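Putative cytoplasmic protein (Salmonella typhimurium, PDB 2GK3) is of unknown function but assembles into hexamers and probably belongs to the class I glutamine amidotransferase-like family. Local coordinates at residues E[10-22]-E[54-68]. Sequence-based numbering, arbitrary orientation.
Sequences KLKVLFIGESWHI and VDIDYMPAHTVQIAF
Strands 12-17 and 55-59 run parallel, 4.8 Å apart at closest approach and inclined by 23°, and six backbone hydrogen bonds join segments 10-22 and 54-68, from Asp-55 N to Leu-11 O at one end to Gly-17 N to Met-59 O at the other. Side chains on bridged pairs share a face of the sheet. On one face Val-13 and Ile-56 lie side by side, and the Phe-15 and Tyr-58 rings meet with CD2 of Phe-15 3.9 Å from CE1 of Tyr-58; Leu-46 of helix 43-51 touches both side chains. With CG of Tyr-58 anti to its own N (chi1 -177°), the phenol extends past Phe-15 to the end of the neighbouring strand, where its OH donates to Gly-17 O at 2.7 Å, in the plane of that carbonyl. The reverse face carries charge at one end, where Lys-12 NZ makes long salt bridges of 3.8 Å to Asp-55 OD2 and 3.9 Å to Asp-57 OD2, and also donates to a water; Tyr-78 holds Asp-57 OD2 as well. Further along that face, Leu-14 CD2 rests on CB of Met-59, a selenomethionine. Strand 12-17, flanked on its far side by strand 80-84, thus lies inside a parallel sheet core, consistent with the Rossmann-like fold of class I glutamine amidotransferases. Ile-16 CG2 presses tightly on Val-64 CG2 (3.5 Å), joining this core to helix 61-67. At the start of that helix Ser-19 OG accepts a bent bond from Ala-61 N (3.0 Å, 135° at the hydrogen), while a water links the same hydroxyl to N and ND1 of His-62. The edge of the His-21 ring approaches His-62 ND1, and both histidines meet their counterparts in another subunit of the hexamer.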
loop_
_atom_site.group_PDB
_atom_site.type_symbol
_atom_site.label_atom_id
_atom_site.label_comp_id
_atom_site.label_asym_id
_atom_site.label_seq_id
_atom_site.Cartn_x
_atom_site.Cartn_y
_atom_site.Cartn_z
ATOM N N LYS E 10 -36.957 -21.742 17.044
ATOM C CA LYS E 10 -36.840 -21.041 15.755
ATOM C C LYS E 10 -35.936 -19.801 15.865
ATOM O O LYS E 10 -36.388 -18.728 16.293
ATOM C CB LYS E 10 -38.222 -20.693 15.193
ATOM C CG LYS E 10 -39.040 -21.939 14.784
ATOM N N LEU E 11 -34.671 -19.960 15.464
ATOM C CA LEU E 11 -33.613 -18.982 15.782
ATOM C C LEU E 11 -33.386 -17.901 14.762
ATOM O O LEU E 11 -33.142 -18.177 13.590
ATOM C CB LEU E 11 -32.261 -19.663 15.991
ATOM C CG LEU E 11 -32.064 -20.898 16.853
ATOM C CD1 LEU E 11 -30.581 -21.241 16.828
ATOM C CD2 LEU E 11 -32.582 -20.703 18.290
ATOM N N LYS E 12 -33.417 -16.664 15.240
ATOM C CA LYS E 12 -33.008 -15.520 14.451
ATOM C C LYS E 12 -31.616 -15.135 14.926
ATOM O O LYS E 12 -31.436 -14.721 16.081
ATOM C CB LYS E 12 -33.989 -14.374 14.653
ATOM C CG LYS E 12 -33.958 -13.353 13.540
ATOM C CD LYS E 12 -34.786 -12.125 13.888
ATOM C CE LYS E 12 -35.473 -11.552 12.644
ATOM N NZ LYS E 12 -34.542 -11.307 11.482
ATOM N N VAL E 13 -30.628 -15.296 14.053
ATOM C CA VAL E 13 -29.221 -15.047 14.407
ATOM C C VAL E 13 -28.592 -13.975 13.510
ATOM O O VAL E 13 -28.749 -14.021 12.293
ATOM C CB VAL E 13 -28.393 -16.353 14.336
ATOM C CG1 VAL E 13 -26.879 -16.089 14.551
ATOM C CG2 VAL E 13 -28.919 -17.372 15.335
ATOM N N LEU E 14 -27.890 -13.019 14.120
ATOM C CA LEU E 14 -27.108 -12.014 13.399
ATOM C C LEU E 14 -25.671 -12.512 13.282
ATOM O O LEU E 14 -25.007 -12.718 14.284
ATOM C CB LEU E 14 -27.138 -10.681 14.157
ATOM C CG LEU E 14 -27.010 -9.319 13.460
ATOM C CD1 LEU E 14 -26.215 -8.383 14.332
ATOM C CD2 LEU E 14 -26.398 -9.360 12.056
ATOM N N PHE E 15 -25.191 -12.731 12.066
ATOM C CA PHE E 15 -23.825 -13.204 11.881
ATOM C C PHE E 15 -22.956 -12.046 11.368
ATOM O O PHE E 15 -23.171 -11.553 10.261
ATOM C CB PHE E 15 -23.794 -14.397 10.918
ATOM C CG PHE E 15 -22.444 -15.096 10.842
ATOM C CD1 PHE E 15 -22.258 -16.336 11.431
ATOM C CD2 PHE E 15 -21.369 -14.505 10.173
ATOM C CE1 PHE E 15 -21.021 -16.970 11.368
ATOM C CE2 PHE E 15 -20.134 -15.128 10.104
ATOM C CZ PHE E 15 -19.955 -16.356 10.698
ATOM N N ILE E 16 -21.991 -11.607 12.179
ATOM C CA ILE E 16 -21.151 -10.480 11.825
ATOM C C ILE E 16 -19.728 -10.901 11.448
ATOM O O ILE E 16 -19.062 -11.666 12.159
ATOM C CB ILE E 16 -21.109 -9.423 12.939
ATOM C CG1 ILE E 16 -22.517 -9.126 13.476
ATOM C CG2 ILE E 16 -20.459 -8.155 12.436
ATOM C CD1 ILE E 16 -22.543 -8.180 14.700
ATOM N N GLY E 17 -19.265 -10.414 10.306
ATOM C CA GLY E 17 -17.850 -10.488 9.974
ATOM C C GLY E 17 -17.583 -11.329 8.766
ATOM O O GLY E 17 -18.345 -11.303 7.828
ATOM N N GLU E 18 -16.480 -12.066 8.791
ATOM C CA GLU E 18 -16.144 -13.041 7.733
ATOM C C GLU E 18 -16.151 -12.469 6.310
ATOM O O GLU E 18 -16.550 -13.134 5.356
ATOM C CB GLU E 18 -17.025 -14.304 7.842
ATOM C CG GLU E 18 -16.631 -15.234 8.969
ATOM C CD GLU E 18 -15.266 -15.885 8.769
ATOM O OE1 GLU E 18 -14.792 -15.989 7.613
ATOM O OE2 GLU E 18 -14.660 -16.300 9.781
ATOM N N SER E 19 -15.675 -11.233 6.183
ATOM C CA SER E 19 -15.474 -10.619 4.877
ATOM C C SER E 19 -14.218 -9.769 4.874
ATOM O O SER E 19 -13.789 -9.287 5.920
ATOM C CB SER E 19 -16.685 -9.774 4.492
ATOM O OG SER E 19 -16.868 -8.731 5.408
ATOM N N TRP E 20 -13.631 -9.598 3.695
ATOM C CA TRP E 20 -12.422 -8.809 3.562
ATOM C C TRP E 20 -12.241 -8.270 2.141
ATOM O O TRP E 20 -12.834 -8.786 1.191
ATOM C CB TRP E 20 -11.186 -9.611 4.016
ATOM C CG TRP E 20 -11.072 -10.912 3.325
ATOM C CD1 TRP E 20 -10.535 -11.129 2.087
ATOM C CD2 TRP E 20 -11.507 -12.192 3.802
ATOM N NE1 TRP E 20 -10.601 -12.464 1.770
ATOM C CE2 TRP E 20 -11.197 -13.136 2.802
ATOM C CE3 TRP E 20 -12.119 -12.632 4.977
ATOM C CZ2 TRP E 20 -11.487 -14.492 2.939
ATOM C CZ3 TRP E 20 -12.408 -13.966 5.112
ATOM C CH2 TRP E 20 -12.095 -14.884 4.102
ATOM N N HIS E 21 -11.388 -7.249 2.017
ATOM C CA HIS E 21 -11.093 -6.563 0.757
ATOM C C HIS E 21 -9.569 -6.543 0.546
ATOM O O HIS E 21 -8.881 -5.678 1.105
ATOM C CB HIS E 21 -11.589 -5.100 0.824
ATOM C CG HIS E 21 -13.063 -4.917 0.609
ATOM N ND1 HIS E 21 -13.966 -4.842 1.648
ATOM C CD2 HIS E 21 -13.784 -4.727 -0.522
ATOM C CE1 HIS E 21 -15.182 -4.648 1.167
ATOM N NE2 HIS E 21 -15.099 -4.575 -0.148
ATOM N N ILE E 22 -9.024 -7.470 -0.247
ATOM C CA ILE E 22 -7.571 -7.493 -0.465
ATOM C C ILE E 22 -7.204 -6.500 -1.544
ATOM O O ILE E 22 -7.801 -6.485 -2.617
ATOM C CB ILE E 22 -6.975 -8.889 -0.841
ATOM C CG1 ILE E 22 -7.303 -9.960 0.204
ATOM C CG2 ILE E 22 -5.462 -8.804 -0.992
ATOM C CD1 ILE E 22 -8.447 -10.841 -0.208
ATOM N N VAL E 54 -31.896 -22.082 10.649
ATOM C CA VAL E 54 -31.620 -20.808 11.289
ATOM C C VAL E 54 -31.919 -19.662 10.325
ATOM O O VAL E 54 -31.464 -19.659 9.180
ATOM C CB VAL E 54 -30.156 -20.718 11.847
ATOM C CG1 VAL E 54 -29.905 -19.364 12.525
ATOM C CG2 VAL E 54 -29.861 -21.869 12.809
ATOM N N ASP E 55 -32.699 -18.704 10.811
ATOM C CA ASP E 55 -32.963 -17.449 10.128
ATOM C C ASP E 55 -31.767 -16.493 10.321
ATOM O O ASP E 55 -31.638 -15.853 11.363
ATOM C CB ASP E 55 -34.279 -16.860 10.689
ATOM C CG ASP E 55 -34.665 -15.515 10.075
ATOM O OD1 ASP E 55 -34.067 -15.075 9.063
ATOM O OD2 ASP E 55 -35.594 -14.881 10.639
ATOM N N ILE E 56 -30.895 -16.395 9.316
ATOM C CA ILE E 56 -29.654 -15.585 9.425
ATOM C C ILE E 56 -29.735 -14.200 8.760
ATOM O O ILE E 56 -30.189 -14.088 7.624
ATOM C CB ILE E 56 -28.440 -16.314 8.797
ATOM C CG1 ILE E 56 -28.096 -17.608 9.536
ATOM C CG2 ILE E 56 -27.222 -15.385 8.740
ATOM C CD1 ILE E 56 -27.041 -17.449 10.634
ATOM N N ASP E 57 -29.303 -13.154 9.471
ATOM C CA ASP E 57 -28.899 -11.905 8.836
ATOM C C ASP E 57 -27.375 -11.846 8.768
ATOM O O ASP E 57 -26.690 -11.986 9.783
ATOM C CB ASP E 57 -29.411 -10.697 9.612
ATOM C CG ASP E 57 -30.901 -10.475 9.430
ATOM O OD1 ASP E 57 -31.560 -11.252 8.697
ATOM O OD2 ASP E 57 -31.421 -9.526 10.047
ATOM N N TYR E 58 -26.852 -11.650 7.570
ATOM C CA TYR E 58 -25.426 -11.540 7.382
ATOM C C TYR E 58 -24.986 -10.080 7.309
ATOM O O TYR E 58 -25.490 -9.294 6.499
ATOM C CB TYR E 58 -24.972 -12.286 6.134
ATOM C CG TYR E 58 -23.480 -12.255 5.957
ATOM C CD1 TYR E 58 -22.628 -12.514 7.034
ATOM C CD2 TYR E 58 -22.913 -11.986 4.724
ATOM C CE1 TYR E 58 -21.253 -12.479 6.887
ATOM C CE2 TYR E 58 -21.533 -11.970 4.566
ATOM C CZ TYR E 58 -20.710 -12.213 5.661
ATOM O OH TYR E 58 -19.340 -12.181 5.517
HETATM N N MSE E 59 -24.037 -9.729 8.169
HETATM C CA MSE E 59 -23.509 -8.385 8.202
HETATM C C MSE E 59 -21.995 -8.429 8.021
HETATM O O MSE E 59 -21.252 -8.616 8.993
HETATM C CB MSE E 59 -23.900 -7.695 9.502
HETATM C CG MSE E 59 -23.505 -6.228 9.554
HETATM SE SE MSE E 59 -23.943 -5.372 11.243
HETATM C CE MSE E 59 -25.885 -5.305 11.065
ATOM N N PRO E 60 -21.528 -8.265 6.766
ATOM C CA PRO E 60 -20.087 -8.200 6.524
ATOM C C PRO E 60 -19.466 -7.036 7.300
ATOM O O PRO E 60 -20.167 -6.085 7.646
ATOM C CB PRO E 60 -19.980 -7.946 5.024
ATOM C CG PRO E 60 -21.329 -8.279 4.444
ATOM C CD PRO E 60 -22.327 -8.127 5.528
ATOM N N ALA E 61 -18.165 -7.117 7.562
ATOM C CA ALA E 61 -17.425 -6.040 8.231
ATOM C C ALA E 61 -17.723 -4.619 7.719
ATOM O O ALA E 61 -17.959 -3.714 8.526
ATOM C CB ALA E 61 -15.935 -6.319 8.184
ATOM N N HIS E 62 -17.721 -4.419 6.397
ATOM C CA HIS E 62 -17.985 -3.072 5.845
ATOM C C HIS E 62 -19.331 -2.500 6.284
ATOM O O HIS E 62 -19.451 -1.295 6.497
ATOM C CB HIS E 62 -17.749 -2.958 4.312
ATOM C CG HIS E 62 -18.596 -3.868 3.474
ATOM N ND1 HIS E 62 -18.086 -4.981 2.840
ATOM C CD2 HIS E 62 -19.911 -3.830 3.160
ATOM C CE1 HIS E 62 -19.045 -5.591 2.175
ATOM N NE2 HIS E 62 -20.167 -4.924 2.367
ATOM N N THR E 63 -20.319 -3.366 6.477
ATOM C CA THR E 63 -21.659 -2.935 6.871
ATOM C C THR E 63 -21.732 -2.481 8.339
ATOM O O THR E 63 -22.588 -1.680 8.694
ATOM C CB THR E 63 -22.683 -4.066 6.608
ATOM O OG1 THR E 63 -22.575 -4.482 5.247
ATOM C CG2 THR E 63 -24.106 -3.621 6.877
ATOM N N VAL E 64 -20.867 -3.020 9.199
ATOM C CA VAL E 64 -20.732 -2.506 10.559
ATOM C C VAL E 64 -20.239 -1.045 10.532
ATOM O O VAL E 64 -20.734 -0.218 11.293
ATOM C CB VAL E 64 -19.788 -3.403 11.420
ATOM C CG1 VAL E 64 -19.477 -2.760 12.797
ATOM C CG2 VAL E 64 -20.382 -4.798 11.596
ATOM N N GLN E 65 -19.283 -0.750 9.643
ATOM C CA GLN E 65 -18.719 0.596 9.444
ATOM C C GLN E 65 -19.752 1.650 9.033
ATOM O O GLN E 65 -19.761 2.741 9.586
ATOM C CB GLN E 65 -17.600 0.583 8.393
ATOM C CG GLN E 65 -16.382 -0.254 8.715
ATOM C CD GLN E 65 -15.160 0.143 7.872
ATOM O OE1 GLN E 65 -15.163 0.020 6.640
ATOM N NE2 GLN E 65 -14.104 0.611 8.542
ATOM N N ILE E 66 -20.603 1.304 8.064
ATOM C CA ILE E 66 -21.652 2.170 7.500
ATOM C C ILE E 66 -22.935 2.227 8.333
ATOM O O ILE E 66 -23.598 3.274 8.398
ATOM C CB ILE E 66 -22.190 1.588 6.140
ATOM C CG1 ILE E 66 -21.179 1.613 5.013
ATOM C CG2 ILE E 66 -23.485 2.304 5.683
ATOM C CD1 ILE E 66 -21.809 0.977 3.743
ATOM N N ALA E 67 -23.318 1.085 8.909
ATOM C CA ALA E 67 -24.724 0.850 9.248
ATOM C C ALA E 67 -24.964 -0.100 10.404
ATOM O O ALA E 67 -25.992 -0.790 10.431
ATOM C CB ALA E 67 -25.475 0.326 8.011
ATOM N N PHE E 68 -24.040 -0.149 11.360
ATOM C CA PHE E 68 -24.311 -0.921 12.571
ATOM C C PHE E 68 -25.500 -0.301 13.325
ATOM O O PHE E 68 -25.554 0.918 13.471
ATOM C CB PHE E 68 -23.077 -1.040 13.485
ATOM C CG PHE E 68 -23.285 -2.002 14.603
ATOM C CD1 PHE E 68 -23.115 -3.359 14.397
ATOM C CD2 PHE E 68 -23.767 -1.567 15.824
ATOM C CE1 PHE E 68 -23.371 -4.272 15.427
ATOM C CE2 PHE E 68 -24.030 -2.459 16.849
ATOM C CZ PHE E 68 -23.825 -3.811 16.660
HETATM O O HOH W 1 -32.171 -12.549 11.198
HETATM O O HOH W 2 -16.046 -6.320 4.755
#